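Hydrolase (Thermococcus thioreducens, PDB 6IAH) is a magnesium-binding phosphatase of the haloacid dehalogenase superfamily that acts on diverse substrates, with phosphoglycolate phosphatase activity probably among its functions. Local coordinates at residues A[145-157]-A[166-179]. Sequence-based numbering, arbitrary orientation. Where two conformers were deposited one is given.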
ATOM      1  N   LYS A 145      14.582   1.056 -19.462  0.50 28.41           N
ATOM      2  CA  LYS A 145      14.092   2.145 -18.627  0.50 28.35           C
ATOM      3  C   LYS A 145      13.251   1.579 -17.495  0.50 26.94           C
ATOM      4  O   LYS A 145      12.346   0.765 -17.722  0.50 26.75           O
ATOM      5  CB  LYS A 145      13.227   3.103 -19.426  0.50 30.26           C
ATOM      6  CG  LYS A 145      13.989   3.860 -20.502  0.50 32.30           C
ATOM      7  CD  LYS A 145      13.446   5.267 -20.648  0.50 34.07           C
ATOM      8  CE  LYS A 145      13.699   6.110 -19.405  0.50 35.55           C
ATOM      9  NZ  LYS A 145      13.233   7.507 -19.601  0.50 35.88           N
ATOM     10  N   LEU A 146      13.562   1.992 -16.281  1.00 26.54           N
ATOM     11  CA  LEU A 146      12.887   1.460 -15.094  1.00 27.56           C
ATOM     12  C   LEU A 146      12.040   2.586 -14.472  1.00 27.86           C
ATOM     13  O   LEU A 146      12.416   3.767 -14.477  1.00 29.49           O
ATOM     14  CB  LEU A 146      13.873   0.923 -14.081  1.00 28.60           C
ATOM     15  CG  LEU A 146      14.880  -0.129 -14.501  1.00 29.23           C
ATOM     16  CD1 LEU A 146      15.691  -0.486 -13.239  1.00 29.38           C
ATOM     17  CD2 LEU A 146      14.179  -1.347 -15.070  1.00 28.41           C
ATOM     18  N   GLY A 147      10.878   2.204 -13.961  1.00 25.11           N
ATOM     19  CA  GLY A 147      10.009   3.112 -13.298  1.00 24.51           C
ATOM     20  C   GLY A 147       9.150   2.481 -12.276  1.00 23.86           C
ATOM     21  O   GLY A 147       9.101   1.226 -12.183  1.00 22.86           O
ATOM     22  N   VAL A 148       8.484   3.303 -11.468  1.00 23.59           N
ATOM     23  CA  VAL A 148       7.471   2.727 -10.521  1.00 25.38           C
ATOM     24  C   VAL A 148       6.194   3.512 -10.573  1.00 25.45           C
ATOM     25  O   VAL A 148       6.203   4.730 -10.826  1.00 27.43           O
ATOM     26  CB  VAL A 148       7.943   2.601  -9.028  1.00 28.99           C
ATOM     27  CG1 VAL A 148       9.276   1.885  -8.896  1.00 27.98           C
ATOM     28  CG2 VAL A 148       7.921   3.916  -8.279  1.00 30.47           C
ATOM     29  N   VAL A 149       5.077   2.833 -10.349  1.00 26.29           N
ATOM     30  CA  VAL A 149       3.804   3.540 -10.097  1.00 23.64           C
ATOM     31  C   VAL A 149       3.362   2.980  -8.802  1.00 22.56           C
ATOM     32  O   VAL A 149       3.138   1.775  -8.731  1.00 26.08           O
ATOM     33  CB  VAL A 149       2.750   3.309 -11.199  1.00 23.88           C
ATOM     34  CG1 VAL A 149       1.431   3.954 -10.834  1.00 24.05           C
ATOM     35  CG2 VAL A 149       3.243   3.797 -12.569  1.00 24.11           C
ATOM     36  N   THR A 150       3.163   3.829  -7.801  1.00 22.68           N
ATOM     37  CA  THR A 150       2.880   3.306  -6.451  1.00 23.01           C
ATOM     38  C   THR A 150       1.859   4.185  -5.743  1.00 23.99           C
ATOM     39  O   THR A 150       1.824   5.379  -5.933  1.00 24.50           O
ATOM     40  CB  THR A 150       4.193   3.150  -5.648  1.00 25.43           C
ATOM     41  OG1 THR A 150       3.960   2.597  -4.335  1.00 26.17           O
ATOM     42  CG2 THR A 150       4.918   4.411  -5.508  1.00 24.56           C
ATOM     43  N   GLY A 151       1.074   3.585  -4.859  1.00 26.19           N
ATOM     44  CA  GLY A 151       0.206   4.328  -3.949  1.00 28.50           C
ATOM     45  C   GLY A 151       0.967   5.020  -2.820  1.00 27.51           C
ATOM     46  O   GLY A 151       0.378   5.838  -2.100  1.00 25.85           O
ATOM     47  N   ARG A 152       2.261   4.722  -2.686  1.00 23.81           N
ATOM     48  CA  ARG A 152       3.105   5.397  -1.705  1.00 24.76           C
ATOM     49  C   ARG A 152       3.198   6.907  -2.026  1.00 27.09           C
ATOM     50  O   ARG A 152       3.175   7.290  -3.172  1.00 25.77           O
ATOM     51  CB  ARG A 152       4.512   4.756  -1.664  1.00 23.66           C
ATOM     52  CG  ARG A 152       4.625   3.452  -0.849  1.00 23.88           C
ATOM     53  CD  ARG A 152       6.032   2.806  -0.990  1.00 23.19           C
ATOM     54  NE  ARG A 152       6.087   1.544  -0.222  1.00 21.93           N
ATOM     55  CZ  ARG A 152       6.708   1.373   0.916  1.00 22.69           C
ATOM     56  NH1 ARG A 152       7.443   2.369   1.472  1.00 24.04           N
ATOM     57  NH2 ARG A 152       6.584   0.156   1.514  1.00 25.83           N
ATOM     58  N   SER A 153       3.331   7.727  -0.968  1.00 28.68           N
ATOM     59  CA  SER A 153       3.711   9.136  -1.087  1.00 31.83           C
ATOM     60  C   SER A 153       5.174   9.209  -1.408  1.00 31.61           C
ATOM     61  O   SER A 153       5.869   8.224  -1.223  1.00 29.51           O
ATOM     62  CB  SER A 153       3.479   9.865   0.259  1.00 31.14           C
ATOM     63  OG  SER A 153       4.300   9.317   1.265  1.00 30.75           O
ATOM     64  N   ALA A 154       5.631  10.375  -1.885  1.00 30.45           N
ATOM     65  CA  ALA A 154       7.036  10.675  -2.040  1.00 34.12           C
ATOM     66  C   ALA A 154       7.900  10.301  -0.813  1.00 30.59           C
ATOM     67  O   ALA A 154       8.950   9.695  -0.964  1.00 28.19           O
ATOM     68  CB  ALA A 154       7.223  12.129  -2.399  1.00 33.66           C
ATOM     69  N   LEU A 155       7.458  10.640   0.382  1.00 32.01           N
ATOM     70  CA  LEU A 155       8.212  10.307   1.575  1.00 34.39           C
ATOM     71  C   LEU A 155       8.296   8.809   1.723  1.00 29.79           C
ATOM     72  O   LEU A 155       9.347   8.270   2.043  1.00 30.44           O
ATOM     73  CB  LEU A 155       7.506  10.876   2.812  1.00 39.30           C
ATOM     74  CG  LEU A 155       8.198  10.723   4.165  1.00 46.55           C
ATOM     75  CD1 LEU A 155       7.930  11.965   5.023  1.00 52.73           C
ATOM     76  CD2 LEU A 155       7.768   9.483   4.925  1.00 45.33           C
ATOM     77  N   GLU A 156       7.170   8.132   1.537  1.00 28.88           N
ATOM     78  CA  GLU A 156       7.127   6.662   1.661  1.00 28.26           C
ATOM     79  C   GLU A 156       7.947   5.972   0.556  1.00 27.24           C
ATOM     80  O   GLU A 156       8.431   4.842   0.738  1.00 25.14           O
ATOM     81  CB  GLU A 156       5.685   6.178   1.611  1.00 30.80           C
ATOM     82  CG  GLU A 156       4.946   6.421   2.912  1.00 31.71           C
ATOM     83  CD  GLU A 156       3.474   6.188   2.748  1.00 37.88           C
ATOM     84  OE1 GLU A 156       2.937   6.182   1.596  1.00 33.64           O
ATOM     85  OE2 GLU A 156       2.885   5.906   3.790  1.00 45.97           O
ATOM     86  N   MET A 157       8.055   6.644  -0.591  1.00 23.79           N
ATOM     87  CA  MET A 157       8.846   6.160  -1.684  1.00 28.18           C
ATOM     88  C   MET A 157      10.378   6.277  -1.366  1.00 30.78           C
ATOM     89  O   MET A 157      11.158   5.357  -1.677  1.00 29.44           O
ATOM     90  CB  MET A 157       8.460   6.908  -2.982  1.00 27.91           C
ATOM     91  CG  MET A 157       8.982   6.279  -4.254  1.00 29.37           C
ATOM     92  SD  MET A 157       8.690   4.458  -4.474  1.00 26.62           S
ATOM     93  CE  MET A 157      10.187   4.073  -5.293  1.00 27.80           C
ATOM     94  N   PHE A 166      18.018   0.937  -3.818  1.00 26.68           N
ATOM     95  CA  PHE A 166      18.058   1.420  -5.201  1.00 26.91           C
ATOM     96  C   PHE A 166      17.152   2.602  -5.325  1.00 26.93           C
ATOM     97  O   PHE A 166      16.061   2.624  -4.748  1.00 26.57           O
ATOM     98  CB  PHE A 166      17.652   0.300  -6.170  1.00 28.33           C
ATOM     99  CG  PHE A 166      17.787   0.671  -7.638  1.00 26.87           C
ATOM    100  CD1 PHE A 166      18.975   0.436  -8.319  1.00 29.72           C
ATOM    101  CD2 PHE A 166      16.712   1.162  -8.341  1.00 26.12           C
ATOM    102  CE1 PHE A 166      19.084   0.759  -9.661  1.00 31.22           C
ATOM    103  CE2 PHE A 166      16.810   1.480  -9.699  1.00 30.01           C
ATOM    104  CZ  PHE A 166      17.995   1.275 -10.355  1.00 29.65           C
ATOM    105  N   LYS A 167      17.589   3.597  -6.080  1.00 25.56           N
ATOM    106  CA  LYS A 167      16.844   4.840  -6.255  1.00 30.78           C
ATOM    107  C   LYS A 167      16.068   4.813  -7.601  1.00 30.34           C
ATOM    108  O   LYS A 167      16.633   4.421  -8.616  1.00 32.71           O
ATOM    109  CB  LYS A 167      17.859   6.013  -6.226  1.00 34.69           C
ATOM    110  CG  LYS A 167      17.292   7.360  -5.798  1.00 44.84           C
ATOM    111  CD  LYS A 167      18.221   8.064  -4.811  1.00 43.91           C
ATOM    112  N   PHE A 168      14.811   5.202  -7.629  1.00 27.88           N
ATOM    113  CA  PHE A 168      14.057   5.250  -8.882  1.00 30.40           C
ATOM    114  C   PHE A 168      13.861   6.700  -9.305  1.00 31.05           C
ATOM    115  O   PHE A 168      13.054   7.416  -8.715  1.00 30.27           O
ATOM    116  CB  PHE A 168      12.694   4.588  -8.740  1.00 28.73           C
ATOM    117  CG  PHE A 168      12.767   3.093  -8.595  1.00 29.83           C
ATOM    118  CD1 PHE A 168      12.783   2.280  -9.718  1.00 30.47           C
ATOM    119  CD2 PHE A 168      12.883   2.522  -7.362  1.00 29.67           C
ATOM    120  CE1 PHE A 168      12.849   0.910  -9.601  1.00 32.41           C
ATOM    121  CE2 PHE A 168      12.949   1.162  -7.240  1.00 31.21           C
ATOM    122  CZ  PHE A 168      12.914   0.339  -8.361  1.00 28.15           C
ATOM    123  N   GLU A 169      14.505   7.066 -10.404  1.00 32.68           N
ATOM    124  CA  GLU A 169      14.341   8.415 -10.960  1.00 37.26           C
ATOM    125  C   GLU A 169      13.012   8.663 -11.620  1.00 35.11           C
ATOM    126  O   GLU A 169      12.538   9.804 -11.665  1.00 34.76           O
ATOM    127  CB  GLU A 169      15.501   8.709 -11.904  1.00 43.55           C
ATOM    128  CG  GLU A 169      16.841   8.702 -11.127  1.00 56.29           C
ATOM    129  CD  GLU A 169      16.799   9.482  -9.772  1.00 63.18           C
ATOM    130  OE1 GLU A 169      16.380  10.685  -9.732  1.00 62.10           O
ATOM    131  OE2 GLU A 169      17.156   8.887  -8.725  1.00 63.20           O
ATOM    132  N   ASN A 170      12.366   7.604 -12.097  1.00 31.68           N
ATOM    133  CA  ASN A 170      11.071   7.706 -12.763  1.00 28.64           C
ATOM    134  C   ASN A 170      10.037   7.057 -11.842  1.00 32.17           C
ATOM    135  O   ASN A 170      10.010   5.834 -11.727  1.00 27.63           O
ATOM    136  CB  ASN A 170      11.152   6.956 -14.081  1.00 31.56           C
ATOM    137  CG  ASN A 170      12.306   7.410 -14.958  1.00 32.25           C
ATOM    138  OD1 ASN A 170      12.527   8.590 -15.121  1.00 33.68           O
ATOM    139  ND2 ASN A 170      13.028   6.456 -15.538  1.00 30.89           N
ATOM    140  N   ALA A 171       9.230   7.856 -11.133  1.00 29.54           N
ATOM    141  CA  ALA A 171       8.322   7.324 -10.155  1.00 30.87           C
ATOM    142  C   ALA A 171       7.040   8.153 -10.207  1.00 34.42           C
ATOM    143  O   ALA A 171       7.119   9.384 -10.296  1.00 33.31           O
ATOM    144  CB  ALA A 171       8.945   7.406  -8.784  1.00 31.50           C
ATOM    145  N   VAL A 172       5.890   7.481 -10.191  1.00 28.90           N
ATOM    146  CA  VAL A 172       4.580   8.134  -9.990  1.00 28.05           C
ATOM    147  C   VAL A 172       4.081   7.696  -8.636  1.00 28.66           C
ATOM    148  O   VAL A 172       3.965   6.488  -8.394  1.00 26.37           O
ATOM    149  CB  VAL A 172       3.607   7.718 -11.083  1.00 29.80           C
ATOM    150  CG1 VAL A 172       2.239   8.305 -10.871  1.00 29.39           C
ATOM    151  CG2 VAL A 172       4.149   8.225 -12.434  1.00 30.77           C
ATOM    152  N   THR A 173       3.778   8.672  -7.767  1.00 27.01           N
ATOM    153  CA  THR A 173       3.337   8.429  -6.379  1.00 30.06           C
ATOM    154  C   THR A 173       1.962   9.056  -6.254  1.00 30.60           C
ATOM    155  O   THR A 173       1.457   9.708  -7.191  1.00 31.16           O
ATOM    156  CB  THR A 173       4.286   9.054  -5.317  1.00 30.72           C
ATOM    157  OG1 THR A 173       4.524  10.425  -5.659  1.00 29.18           O
ATOM    158  CG2 THR A 173       5.593   8.349  -5.326  1.00 30.05           C
ATOM    159  N   ARG A 174       1.350   8.840  -5.116  1.00 30.51           N
ATOM    160  CA  ARG A 174      -0.049   9.232  -4.932  1.00 35.76           C
ATOM    161  C   ARG A 174      -0.349  10.736  -4.979  1.00 39.70           C
ATOM    162  O   ARG A 174      -1.484  11.097  -5.124  1.00 45.57           O
ATOM    163  CB  ARG A 174      -0.608   8.592  -3.685  1.00 36.38           C
ATOM    164  CG  ARG A 174      -0.096   9.195  -2.392  1.00 39.45           C
ATOM    165  CD  ARG A 174      -1.047   8.896  -1.252  1.00 41.91           C
ATOM    166  NE  ARG A 174      -0.459   9.227   0.050  1.00 42.19           N
ATOM    167  CZ  ARG A 174       0.140   8.360   0.878  1.00 49.10           C
ATOM    168  NH1 ARG A 174       0.336   7.050   0.568  1.00 45.77           N
ATOM    169  NH2 ARG A 174       0.609   8.820   2.035  1.00 54.58           N
ATOM    170  N   GLU A 175       0.667  11.587  -4.877  1.00 40.94           N
ATOM    171  CA  GLU A 175       0.540  13.045  -5.084  1.00 44.97           C
ATOM    172  C   GLU A 175       0.058  13.378  -6.488  1.00 45.43           C
ATOM    173  O   GLU A 175      -0.415  14.485  -6.719  1.00 50.86           O
ATOM    174  CB  GLU A 175       1.899  13.780  -4.938  1.00 47.85           C
ATOM    175  CG  GLU A 175       2.479  13.852  -3.520  1.00 49.51           C
ATOM    176  CD  GLU A 175       3.121  12.551  -3.076  1.00 47.92           C
ATOM    177  OE1 GLU A 175       3.297  11.678  -3.954  1.00 40.01           O
ATOM    178  OE2 GLU A 175       3.390  12.380  -1.862  1.00 46.48           O
ATOM    179  N   ALA A 176       0.282  12.485  -7.440  1.00 35.60           N
ATOM    180  CA  ALA A 176       0.083  12.797  -8.833  1.00 34.89           C
ATOM    181  C   ALA A 176      -1.166  12.065  -9.404  1.00 36.42           C
ATOM    182  O   ALA A 176      -2.119  12.743  -9.905  1.00 35.04           O
ATOM    183  CB  ALA A 176       1.353  12.466  -9.581  1.00 36.69           C
ATOM    184  N   TYR A 177      -1.192  10.719  -9.245  1.00 28.12           N
ATOM    185  CA  TYR A 177      -2.185   9.807  -9.848  1.00 31.19           C
ATOM    186  C   TYR A 177      -2.346   8.595  -8.957  1.00 32.63           C
ATOM    187  O   TYR A 177      -1.513   8.350  -8.103  1.00 29.99           O
ATOM    188  CB  TYR A 177      -1.764   9.327 -11.232  1.00 28.85           C
ATOM    189  CG  TYR A 177      -1.582  10.466 -12.215  1.00 30.66           C
ATOM    190  CD1 TYR A 177      -2.677  11.018 -12.865  1.00 33.09           C
ATOM    191  CD2 TYR A 177      -0.348  11.026 -12.435  1.00 30.74           C
ATOM    192  CE1 TYR A 177      -2.529  12.066 -13.739  1.00 32.67           C
ATOM    193  CE2 TYR A 177      -0.209  12.125 -13.290  1.00 34.46           C
ATOM    194  CZ  TYR A 177      -1.314  12.604 -13.953  1.00 33.34           C
ATOM    195  OH  TYR A 177      -1.222  13.679 -14.832  1.00 35.69           O
ATOM    196  N   LEU A 178      -3.455   7.896  -9.101  1.00 29.99           N
ATOM    197  CA  LEU A 178      -3.689   6.688  -8.321  1.00 29.85           C
ATOM    198  C   LEU A 178      -4.178   5.576  -9.243  1.00 31.00           C
ATOM    199  O   LEU A 178      -5.149   5.738 -10.004  1.00 30.91           O
ATOM    200  CB  LEU A 178      -4.689   6.913  -7.170  1.00 34.95           C
ATOM    201  CG  LEU A 178      -4.531   5.969  -5.950  1.00 44.08           C
ATOM    202  CD1 LEU A 178      -3.261   6.310  -5.141  1.00 46.80           C
ATOM    203  CD2 LEU A 178      -5.751   5.977  -5.014  1.00 46.74           C
ATOM    204  N   LYS A 179      -3.535   4.419  -9.155  1.00 27.23           N
ATOM    205  CA  LYS A 179      -4.049   3.253  -9.864  1.00 29.05           C
ATOM    206  C   LYS A 179      -5.519   3.077  -9.419  1.00 30.59           C
ATOM    207  O   LYS A 179      -5.807   3.320  -8.259  1.00 29.04           O
ATOM    208  CB  LYS A 179      -3.264   1.973  -9.486  1.00 26.31           C
ATOM    209  CG  LYS A 179      -1.831   2.044 -10.014  1.00 25.92           C
ATOM    210  CD  LYS A 179      -1.049   0.803  -9.724  1.00 26.22           C
ATOM    211  CE  LYS A 179      -0.627   0.771  -8.277  1.00 27.22           C
ATOM    212  NZ  LYS A 179       0.174  -0.410  -7.892  1.00 24.00           N
TER
HETATM  213  O   HOH W   1      13.468   4.662 -12.171  1.00 32.48           O
HETATM  214  O   HOH W   2       0.253   6.202  -7.955  1.00 32.61           O
HETATM  215  O   HOH W   3       5.249  12.659   0.994  1.00 43.84           O
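V148 pairs with A171 and V149 with V172, joining strands 145-149 and 171-172 in parallel: V148 N donates to N170 O, V172 N to V148 O, and T150 N to V172 O. The side-chain amide of N170 adds a bond just before this ladder, ND2 to L146 O, the acceptor lying close to the amide plane.

V148 CG1 sits over the centre of the F168 ring, 3.6 Å from its centroid, while F166 covers the opposite face and M157 CE comes within 3.7 Å of F168 CD2. On the other side of the sheet, V149 CG1 meets the aliphatic part of K179, whose NZ forms salt bridges with D6 and D203.

Past the strands, E175 OE2 accepts from A154 N (3.0 Å). With CG of R174 between the backbone N and carbonyl carbon (chi1 73°), its extended chain lays the guanidinium over S153 CB. NH1 donates to G151 O (2.9 Å) and forms a salt bridge with E156 OE1, weak as a hydrogen bond, the two planar groups perpendicular. OE1 also accepts from S153 N, completing a capping box with the E156 N to S153 OG bond. With an alanine at E156, the R174 guanidinium is likely to turn more freely and S153 N to lose its capping acceptor.

This beta-alpha-beta unit belongs to the Rossmann-like HAD core, its strand-end loops bringing R152 to D8 and K179 to the magnesium site.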